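Long-range contacts in UDP-N-acetylglucosamine 4,6-dehydratase (Vibrio fischeri, PDB 3PVZ), which probably acts as a lyase, as expected for a nucleotide-sugar 4,6-dehydratase of the polysaccharide synthase family, and binds NAD in a Rossmann-type domain: residues N141-D146 / E183-R188; I193-A198 / G251-I256; D255-K260 / L340-N345. All coordinates share one frame; numbering follows the deposited sequence.

Overall arrangement
Interaction 1 comes first along the chain. It pairs helix 131-154 with helix 174-189 and closes a loop of 36 residues that contains strand 159-163. The chain then enters strand 194-198. Interaction 2 joins this strand to residues 251-256 and closes a loop of 52 residues that contains helix 237-250. Interaction 3 opens where interaction 2 ends, since both use Asp-255 and Ile-256, and closes a loop of 79 residues. Interaction 1 is in series with both, and none nests or crosses. Interactions 2 and 3 join neighbouring strands of the large mixed sheet. Leu-186 packs on Ile-195 and Thr-197, and Asn-345 probably hydrogen-bonds to Glu-183, so helix 174-189 is tied to both.

Interaction 1: N141-D146 / E183-R188; sequences NVFNTD and EMFLMR
Asp-146 OD1 is gripped by a water and by Lys-189 NZ. Water 1 donates to it at 2.6 Å, and Lys-189 NZ forms a salt bridge with it. The same water donates to Phe-185 O, also at 2.6 Å, and accepts from Arg-188 NE at 3.0 Å. All three of these protein atoms are thus joined through one water, and no direct hydrogen bond crosses between the two segments. Asp-146 CG lies anti to its own N (chi1 -168°), which carries the carboxylate out toward the Phe-185 backbone. There OD1 also lies 3.7 Å from Phe-185 CD1, at the ring edge and near the ring plane. The guanidinium of Arg-188 stays beyond salt-bridge range of Asp-146 OD2, and its NH2 bonds to Gln-351.

The apolar half centres on the Phe-185 ring. The Val-142 and Phe-185 side chains cross at about a right angle, with Val-142 CG1 3.5 Å from Phe-185 CD2. Phe-143 turns its edge toward the face of Phe-185 in an offset edge-to-face pair, with centroids 6.0 Å apart and planes at 66°. Phe-143 also meets Phe-357 on helix 351-367. Thr-145 CG2 meets Leu-186 CD1 at 3.7 Å. Thr-145 OG1 turns back to Asn-141 O within its own helix at 2.8 Å, so the methyl is what faces Leu-186.

The two helices run nearly parallel, at 17°. They are neighbours in the Rossmann-type domain, and strand 159-163 lies against Thr-145 and Leu-186. Asn-144 of helix 131-154 touches NAD, and helix 174-189 carries Lys-179, an NAD-binding residue. The chemistry is divided: hydrocarbon and rings pack between the helices, while at one end a water links Asp-146 across to Phe-185 O and Arg-188 NE. The nearby positive charges probably favour the ionised form of Asp-146.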
loop_
_atom_site.group_PDB
_atom_site.type_symbol
_atom_site.label_atom_id
_atom_site.label_comp_id
_atom_site.label_asym_id
_atom_site.label_seq_id
_atom_site.Cartn_x
_atom_site.Cartn_y
_atom_site.Cartn_z
ATOM N N ASN A 141 -5.801 9.013 -8.478
ATOM C CA ASN A 141 -7.232 8.927 -8.609
ATOM C C ASN A 141 -7.673 9.526 -9.956
ATOM O O ASN A 141 -8.616 9.023 -10.519
ATOM C CB ASN A 141 -8.017 9.609 -7.470
ATOM C CG ASN A 141 -7.810 8.988 -6.089
ATOM O OD1 ASN A 141 -7.270 7.878 -5.906
ATOM N ND2 ASN A 141 -8.261 9.743 -5.078
ATOM N N VAL A 142 -7.025 10.571 -10.466
ATOM C CA VAL A 142 -7.466 11.191 -11.749
ATOM C C VAL A 142 -6.665 10.674 -12.970
ATOM O O VAL A 142 -7.209 9.956 -13.828
ATOM C CB VAL A 142 -7.418 12.729 -11.678
ATOM C CG1 VAL A 142 -7.997 13.380 -12.947
ATOM C CG2 VAL A 142 -8.172 13.229 -10.412
ATOM N N PHE A 143 -5.370 10.976 -13.002
ATOM C CA PHE A 143 -4.553 10.736 -14.181
ATOM C C PHE A 143 -4.274 9.288 -14.531
ATOM O O PHE A 143 -4.294 8.941 -15.698
ATOM C CB PHE A 143 -3.286 11.585 -14.130
ATOM C CG PHE A 143 -3.574 13.067 -14.235
ATOM C CD1 PHE A 143 -4.155 13.592 -15.393
ATOM C CD2 PHE A 143 -3.353 13.905 -13.170
ATOM C CE1 PHE A 143 -4.471 14.918 -15.458
ATOM C CE2 PHE A 143 -3.645 15.247 -13.250
ATOM C CZ PHE A 143 -4.205 15.749 -14.372
ATOM N N ASN A 144 -4.072 8.428 -13.545
ATOM C CA ASN A 144 -3.904 7.006 -13.791
ATOM C C ASN A 144 -5.187 6.432 -14.350
ATOM O O ASN A 144 -5.183 5.489 -15.177
ATOM C CB ASN A 144 -3.576 6.251 -12.502
ATOM C CG ASN A 144 -2.128 6.448 -12.046
ATOM O OD1 ASN A 144 -1.343 7.179 -12.660
ATOM N ND2 ASN A 144 -1.773 5.807 -10.931
ATOM N N THR A 145 -6.303 6.935 -13.870
ATOM C CA THR A 145 -7.582 6.420 -14.302
ATOM C C THR A 145 -7.793 6.791 -15.761
ATOM O O THR A 145 -8.054 5.903 -16.574
ATOM C CB THR A 145 -8.712 6.991 -13.449
ATOM O OG1 THR A 145 -8.431 6.745 -12.067
ATOM C CG2 THR A 145 -10.044 6.365 -13.808
ATOM N N ASP A 146 -7.591 8.074 -16.098
ATOM C CA ASP A 146 -7.749 8.559 -17.475
ATOM C C ASP A 146 -6.805 7.792 -18.420
ATOM O O ASP A 146 -7.259 7.298 -19.441
ATOM C CB ASP A 146 -7.476 10.079 -17.555
ATOM C CG ASP A 146 -7.901 10.680 -18.848
ATOM O OD1 ASP A 146 -9.095 10.580 -19.209
ATOM O OD2 ASP A 146 -7.051 11.243 -19.529
ATOM N N GLU A 183 -14.555 11.791 -12.300
ATOM C CA GLU A 183 -15.846 11.568 -12.981
ATOM C C GLU A 183 -15.991 12.444 -14.243
ATOM O O GLU A 183 -16.535 12.007 -15.260
ATOM C CB GLU A 183 -16.999 11.875 -12.016
ATOM C CG GLU A 183 -18.402 11.641 -12.580
ATOM C CD GLU A 183 -19.542 11.984 -11.602
ATOM O OE1 GLU A 183 -19.403 12.922 -10.781
ATOM O OE2 GLU A 183 -20.604 11.323 -11.691
HETATM N N MSE A 184 -15.488 13.652 -14.194
HETATM C CA MSE A 184 -15.488 14.524 -15.393
HETATM C C MSE A 184 -14.645 13.879 -16.511
HETATM O O MSE A 184 -15.079 13.780 -17.668
HETATM C CB MSE A 184 -14.905 15.888 -15.061
HETATM C CG MSE A 184 -15.697 16.676 -14.056
HETATM SE SE MSE A 184 -14.797 18.346 -13.588
HETATM C CE MSE A 184 -16.008 18.998 -12.227
ATOM N N PHE A 185 -13.453 13.408 -16.150
ATOM C CA PHE A 185 -12.580 12.736 -17.109
ATOM C C PHE A 185 -13.227 11.475 -17.622
ATOM O O PHE A 185 -13.066 11.139 -18.786
ATOM C CB PHE A 185 -11.178 12.424 -16.517
ATOM C CG PHE A 185 -10.258 13.615 -16.479
ATOM C CD1 PHE A 185 -9.453 13.913 -17.559
ATOM C CD2 PHE A 185 -10.277 14.481 -15.399
ATOM C CE1 PHE A 185 -8.626 15.038 -17.551
ATOM C CE2 PHE A 185 -9.478 15.609 -15.363
ATOM C CZ PHE A 185 -8.628 15.891 -16.440
ATOM N N LEU A 186 -13.893 10.752 -16.726
ATOM C CA LEU A 186 -14.630 9.531 -17.048
ATOM C C LEU A 186 -15.767 9.840 -18.051
ATOM O O LEU A 186 -16.032 9.095 -18.943
ATOM C CB LEU A 186 -15.290 8.984 -15.797
ATOM C CG LEU A 186 -14.801 7.757 -15.062
ATOM C CD1 LEU A 186 -13.337 7.853 -14.725
ATOM C CD2 LEU A 186 -15.687 7.522 -13.800
HETATM N N MSE A 187 -16.471 10.934 -17.841
HETATM C CA MSE A 187 -17.550 11.282 -18.727
HETATM C C MSE A 187 -16.991 11.515 -20.121
HETATM O O MSE A 187 -17.627 11.122 -21.070
HETATM C CB MSE A 187 -18.360 12.491 -18.227
HETATM C CG MSE A 187 -19.296 12.245 -17.043
HETATM SE SE MSE A 187 -20.405 10.595 -17.039
HETATM C CE MSE A 187 -19.221 9.421 -15.962
ATOM N N ARG A 188 -15.816 12.133 -20.260
ATOM C CA ARG A 188 -15.250 12.363 -21.591
ATOM C C ARG A 188 -14.915 11.044 -22.236
ATOM O O ARG A 188 -15.215 10.842 -23.415
ATOM C CB ARG A 188 -13.997 13.211 -21.562
ATOM C CG ARG A 188 -13.327 13.328 -22.910
ATOM C CD ARG A 188 -12.331 14.505 -22.972
ATOM N NE ARG A 188 -11.130 14.228 -22.187
ATOM C CZ ARG A 188 -10.105 15.055 -22.077
ATOM N NH1 ARG A 188 -9.070 14.713 -21.338
ATOM N NH2 ARG A 188 -10.121 16.249 -22.686
HETATM O O HOH W 1 -11.008 12.027 -20.122
#

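Interaction 2: I193-A198 / G251-I256; sequences IAISTA and GENRDI
Asn-253 reaches Ile-195 through its first torsion. Its CG stands anti to the backbone N (chi1 -160°), which swings the amide toward the start of strand 194-198. Asn-253 OD1 then accepts from Ile-195 N at 2.8 Å. The bond is almost straight, 172° at the hydrogen, but the donor comes from above the plane of the amide carbonyl. The other end of this amide is held as well, because Asn-253 ND2 bonds to Ser-190 O. In Thr-197, chi1 of 68° places OG1 between the backbone N and the carbonyl carbon. From there Thr-197 OG1 lies alongside Ile-256, 3.4 Å from CG1 and 3.5 Å from CG2. The two side chains point the same way. OG1 has its hydrogen-bond partner in Ser-164 OG.

The backbone supplies the other two bonds. Arg-254 N donates to Ile-195 O at 2.6 Å, a short bond. Thr-197 N donates to Asp-255 O at 2.9 Å. Both donors lie nearly along the C=O axis. The first donor belongs to a type II turn from Glu-252 to Asp-255, closed by Asp-255 N to Glu-252 O. Asp-255 OD2 braces the turn by accepting from Glu-252 N at 2.8 Å, while OD1 is engaged by Lys-344. Beside the turn, Ser-196 CB rests 3.5 Å from Asp-255 O, with Glu-252 O next. Ser-196 OG bonds to Ser-247 of helix 237-250.

Regular parallel pairing across these segments starts with Thr-197 and Ile-256. Helix 237-250 thus leads through a hydrogen-bonded turn into the next parallel strand of the Rossmann-type sheet. The chemistry implies a division of labour before strand 255-259 begins: the Asn-253 amide oxygen stands in for a strand carbonyl, and the Asp-255 carboxylate braces the turn.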
loop_
_atom_site.group_PDB
_atom_site.type_symbol
_atom_site.label_atom_id
_atom_site.label_comp_id
_atom_site.label_asym_id
_atom_site.label_seq_id
_atom_site.Cartn_x
_atom_site.Cartn_y
_atom_site.Cartn_z
ATOM N N ILE A 193 -15.825 4.591 -24.935
ATOM C CA ILE A 193 -15.920 3.238 -24.427
ATOM C C ILE A 193 -16.983 3.248 -23.348
ATOM O O ILE A 193 -17.143 4.244 -22.651
ATOM C CB ILE A 193 -14.554 2.779 -23.819
ATOM C CG1 ILE A 193 -14.571 1.292 -23.437
ATOM C CG2 ILE A 193 -14.207 3.606 -22.623
ATOM C CD1 ILE A 193 -13.173 0.728 -23.052
ATOM N N ALA A 194 -17.718 2.146 -23.244
ATOM C CA ALA A 194 -18.618 1.891 -22.146
ATOM C C ALA A 194 -17.894 1.895 -20.763
ATOM O O ALA A 194 -16.989 1.077 -20.506
ATOM C CB ALA A 194 -19.345 0.549 -22.364
ATOM N N ILE A 195 -18.338 2.800 -19.890
ATOM C CA ILE A 195 -17.837 2.918 -18.530
ATOM C C ILE A 195 -18.998 2.782 -17.550
ATOM O O ILE A 195 -20.023 3.477 -17.674
ATOM C CB ILE A 195 -17.161 4.305 -18.292
ATOM C CG1 ILE A 195 -16.004 4.515 -19.273
ATOM C CG2 ILE A 195 -16.624 4.419 -16.858
ATOM C CD1 ILE A 195 -15.282 5.858 -19.148
ATOM N N SER A 196 -18.872 1.905 -16.569
ATOM C CA SER A 196 -19.868 1.857 -15.507
ATOM C C SER A 196 -19.171 1.874 -14.155
ATOM O O SER A 196 -18.009 1.485 -14.078
ATOM C CB SER A 196 -20.779 0.630 -15.659
ATOM O OG SER A 196 -20.184 -0.588 -15.227
ATOM N N THR A 197 -19.872 2.305 -13.096
ATOM C CA THR A 197 -19.254 2.375 -11.774
ATOM C C THR A 197 -20.125 1.727 -10.693
ATOM O O THR A 197 -21.159 1.132 -10.979
ATOM C CB THR A 197 -18.940 3.835 -11.368
ATOM O OG1 THR A 197 -20.158 4.529 -11.158
ATOM C CG2 THR A 197 -18.152 4.604 -12.444
ATOM N N ALA A 198 -19.637 1.781 -9.457
ATOM C CA ALA A 198 -20.395 1.445 -8.292
ATOM C C ALA A 198 -20.225 2.491 -7.205
ATOM O O ALA A 198 -19.209 3.140 -7.111
ATOM C CB ALA A 198 -20.009 0.130 -7.797
ATOM N N GLY A 251 -23.610 -3.568 -16.270
ATOM C CA GLY A 251 -23.767 -2.131 -16.330
ATOM C C GLY A 251 -23.728 -1.587 -17.765
ATOM O O GLY A 251 -22.886 -2.004 -18.597
ATOM N N GLU A 252 -24.632 -0.650 -18.058
ATOM C CA GLU A 252 -24.551 0.041 -19.314
ATOM C C GLU A 252 -23.661 1.251 -19.164
ATOM O O GLU A 252 -23.403 1.693 -18.053
ATOM C CB GLU A 252 -25.943 0.445 -19.789
ATOM C CG GLU A 252 -26.804 -0.750 -20.078
ATOM C CD GLU A 252 -28.154 -0.338 -20.601
ATOM O OE1 GLU A 252 -28.214 0.068 -21.782
ATOM O OE2 GLU A 252 -29.131 -0.405 -19.832
ATOM N N ASN A 253 -23.210 1.794 -20.293
ATOM C CA ASN A 253 -22.432 3.048 -20.294
ATOM C C ASN A 253 -23.089 4.061 -19.385
ATOM O O ASN A 253 -24.222 4.408 -19.600
ATOM C CB ASN A 253 -22.254 3.659 -21.709
ATOM C CG ASN A 253 -21.059 4.653 -21.776
ATOM O OD1 ASN A 253 -20.184 4.657 -20.899
ATOM N ND2 ASN A 253 -21.008 5.467 -22.832
ATOM N N ARG A 254 -22.327 4.529 -18.400
ATOM C CA ARG A 254 -22.727 5.521 -17.394
ATOM C C ARG A 254 -23.586 5.046 -16.217
ATOM O O ARG A 254 -24.014 5.870 -15.416
ATOM C CB ARG A 254 -23.404 6.734 -18.049
ATOM C CG ARG A 254 -22.559 7.389 -19.075
ATOM C CD ARG A 254 -23.227 8.634 -19.652
ATOM N NE ARG A 254 -22.329 9.070 -20.686
ATOM C CZ ARG A 254 -22.436 8.781 -21.977
ATOM N NH1 ARG A 254 -23.496 8.132 -22.438
ATOM N NH2 ARG A 254 -21.477 9.198 -22.818
ATOM N N ASP A 255 -23.820 3.748 -16.062
ATOM C CA ASP A 255 -24.626 3.283 -14.944
ATOM C C ASP A 255 -23.766 3.286 -13.658
ATOM O O ASP A 255 -22.610 2.829 -13.696
ATOM C CB ASP A 255 -25.032 1.852 -15.166
ATOM C CG ASP A 255 -26.212 1.676 -16.065
ATOM O OD1 ASP A 255 -26.861 2.647 -16.526
ATOM O OD2 ASP A 255 -26.519 0.485 -16.257
ATOM N N ILE A 256 -24.322 3.809 -12.560
ATOM C CA ILE A 256 -23.748 3.680 -11.236
ATOM C C ILE A 256 -24.614 2.680 -10.460
ATOM O O ILE A 256 -25.779 2.956 -10.132
ATOM C CB ILE A 256 -23.734 4.999 -10.402
ATOM C CG1 ILE A 256 -23.088 6.172 -11.150
ATOM C CG2 ILE A 256 -22.999 4.762 -9.075
ATOM C CD1 ILE A 256 -23.384 7.530 -10.484
#

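Interaction 3: D255-K260 / L340-N345; sequences DIFFPK and LGIIKN
The Phe-258 ring lies over Gly-341. Its CG sits between the backbone N and the carbonyl carbon (chi1 67°), which lays the ring across the partner strand. Gly-341 CA lies over one ring face in a CH-pi contact, 3.9 Å from the Phe-258 centroid. Phe-258 also meets Phe-326. On the other sheet face, Phe-257 and Ile-342 lie side by side. Ile-342 CG1 stands over the Phe-257 ring, and Ile-342 CD1 reaches Phe-257 CE1 at 3.6 Å. Leu-243 and Ser-247 of helix 237-250 touch this ring too.

Lys-344 bends at chi2 (-82°) and chi3, which curls NZ back to Asp-255 OD1. The salt bridge is 2.7 Å long and uses the syn lone pair. Ile-342 CG2 packs 3.4 Å from Asp-255 CG. The Ile-256 and Ile-343 side chains lie alongside each other, while their backbones exchange two N-to-O bonds of 2.9 Å each.

Here the parallel run ends and the antiparallel part of the mixed sheet begins. The face of Ile-256, Phe-258 and Ile-343 is hydrocarbon and rings. The other pairs an apolar stretch, Phe-257 with Leu-340 and Ile-342, with one ion pair at its end.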
loop_
_atom_site.group_PDB
_atom_site.type_symbol
_atom_site.label_atom_id
_atom_site.label_comp_id
_atom_site.label_asym_id
_atom_site.label_seq_id
_atom_site.Cartn_x
_atom_site.Cartn_y
_atom_site.Cartn_z
ATOM N N ASP A 255 -23.820 3.748 -16.062
ATOM C CA ASP A 255 -24.626 3.283 -14.944
ATOM C C ASP A 255 -23.766 3.286 -13.658
ATOM O O ASP A 255 -22.610 2.829 -13.696
ATOM C CB ASP A 255 -25.032 1.852 -15.166
ATOM C CG ASP A 255 -26.212 1.676 -16.065
ATOM O OD1 ASP A 255 -26.861 2.647 -16.526
ATOM O OD2 ASP A 255 -26.519 0.485 -16.257
ATOM N N ILE A 256 -24.322 3.809 -12.560
ATOM C CA ILE A 256 -23.748 3.680 -11.236
ATOM C C ILE A 256 -24.614 2.680 -10.460
ATOM O O ILE A 256 -25.779 2.956 -10.132
ATOM C CB ILE A 256 -23.734 4.999 -10.402
ATOM C CG1 ILE A 256 -23.088 6.172 -11.150
ATOM C CG2 ILE A 256 -22.999 4.762 -9.075
ATOM C CD1 ILE A 256 -23.384 7.530 -10.484
ATOM N N PHE A 257 -24.044 1.522 -10.171
ATOM C CA PHE A 257 -24.744 0.489 -9.398
ATOM C C PHE A 257 -24.573 0.789 -7.913
ATOM O O PHE A 257 -23.537 1.301 -7.507
ATOM C CB PHE A 257 -24.177 -0.887 -9.734
ATOM C CG PHE A 257 -24.728 -1.486 -10.990
ATOM C CD1 PHE A 257 -25.048 -0.690 -12.101
ATOM C CD2 PHE A 257 -24.956 -2.865 -11.076
ATOM C CE1 PHE A 257 -25.573 -1.255 -13.260
ATOM C CE2 PHE A 257 -25.473 -3.442 -12.250
ATOM C CZ PHE A 257 -25.782 -2.652 -13.331
ATOM N N PHE A 258 -25.598 0.507 -7.114
ATOM C CA PHE A 258 -25.504 0.665 -5.629
ATOM C C PHE A 258 -26.483 -0.241 -4.927
ATOM O O PHE A 258 -27.489 -0.641 -5.526
ATOM C CB PHE A 258 -25.780 2.106 -5.207
ATOM C CG PHE A 258 -27.204 2.536 -5.462
ATOM C CD1 PHE A 258 -27.584 3.017 -6.700
ATOM C CD2 PHE A 258 -28.178 2.434 -4.458
ATOM C CE1 PHE A 258 -28.898 3.397 -6.937
ATOM C CE2 PHE A 258 -29.483 2.805 -4.712
ATOM C CZ PHE A 258 -29.838 3.285 -5.941
ATOM N N PRO A 259 -26.203 -0.565 -3.658
ATOM C CA PRO A 259 -27.101 -1.412 -2.908
ATOM C C PRO A 259 -28.327 -0.673 -2.432
ATOM O O PRO A 259 -28.231 0.413 -1.826
ATOM C CB PRO A 259 -26.240 -1.880 -1.732
ATOM C CG PRO A 259 -25.323 -0.814 -1.496
ATOM C CD PRO A 259 -25.004 -0.251 -2.882
ATOM N N LYS A 260 -29.487 -1.242 -2.767
ATOM C CA LYS A 260 -30.741 -0.721 -2.270
ATOM C C LYS A 260 -30.759 -0.859 -0.743
ATOM O O LYS A 260 -30.174 -1.788 -0.184
ATOM C CB LYS A 260 -31.927 -1.447 -2.886
ATOM C CG LYS A 260 -32.153 -1.146 -4.356
ATOM C CD LYS A 260 -33.105 -2.173 -4.970
ATOM C CE LYS A 260 -33.849 -1.627 -6.171
ATOM N NZ LYS A 260 -34.632 -2.707 -6.783
ATOM N N LEU A 340 -30.297 -4.334 -6.373
ATOM C CA LEU A 340 -29.348 -3.363 -6.884
ATOM C C LEU A 340 -30.055 -2.222 -7.556
ATOM O O LEU A 340 -30.927 -2.415 -8.405
ATOM C CB LEU A 340 -28.429 -3.994 -7.938
ATOM C CG LEU A 340 -27.529 -5.121 -7.504
ATOM C CD1 LEU A 340 -26.839 -5.682 -8.713
ATOM C CD2 LEU A 340 -26.481 -4.683 -6.467
ATOM N N GLY A 341 -29.639 -1.016 -7.216
ATOM C CA GLY A 341 -30.182 0.176 -7.860
ATOM C C GLY A 341 -29.182 0.714 -8.875
ATOM O O GLY A 341 -27.963 0.561 -8.698
ATOM N N ILE A 342 -29.709 1.366 -9.914
ATOM C CA ILE A 342 -28.910 1.965 -10.954
ATOM C C ILE A 342 -29.228 3.465 -11.069
ATOM O O ILE A 342 -30.395 3.875 -11.227
ATOM C CB ILE A 342 -29.183 1.297 -12.284
ATOM C CG1 ILE A 342 -29.052 -0.213 -12.169
ATOM C CG2 ILE A 342 -28.252 1.823 -13.349
ATOM C CD1 ILE A 342 -29.180 -0.927 -13.502
ATOM N N ILE A 343 -28.187 4.280 -10.975
ATOM C CA ILE A 343 -28.278 5.682 -11.343
ATOM C C ILE A 343 -27.787 5.767 -12.758
ATOM O O ILE A 343 -26.742 5.215 -13.123
ATOM C CB ILE A 343 -27.412 6.611 -10.491
ATOM C CG1 ILE A 343 -27.785 6.510 -9.010
ATOM C CG2 ILE A 343 -27.561 8.100 -10.952
ATOM C CD1 ILE A 343 -26.807 7.237 -8.113
ATOM N N LYS A 344 -28.588 6.419 -13.567
ATOM C CA LYS A 344 -28.235 6.707 -14.929
ATOM C C LYS A 344 -27.448 7.992 -14.880
ATOM O O LYS A 344 -28.034 9.049 -14.894
ATOM C CB LYS A 344 -29.524 6.921 -15.732
ATOM C CG LYS A 344 -30.416 5.676 -15.749
ATOM C CD LYS A 344 -29.882 4.772 -16.797
ATOM C CE LYS A 344 -30.024 3.361 -16.470
ATOM N NZ LYS A 344 -29.333 2.599 -17.566
ATOM N N ASN A 345 -26.126 7.918 -14.772
ATOM C CA ASN A 345 -25.343 9.160 -14.598
ATOM C C ASN A 345 -25.512 10.065 -15.814
ATOM O O ASN A 345 -25.436 9.615 -16.937
ATOM C CB ASN A 345 -23.855 8.860 -14.381
ATOM C CG ASN A 345 -23.084 10.033 -13.775
ATOM O OD1 ASN A 345 -23.632 11.099 -13.523
ATOM N ND2 ASN A 345 -21.798 9.807 -13.495
#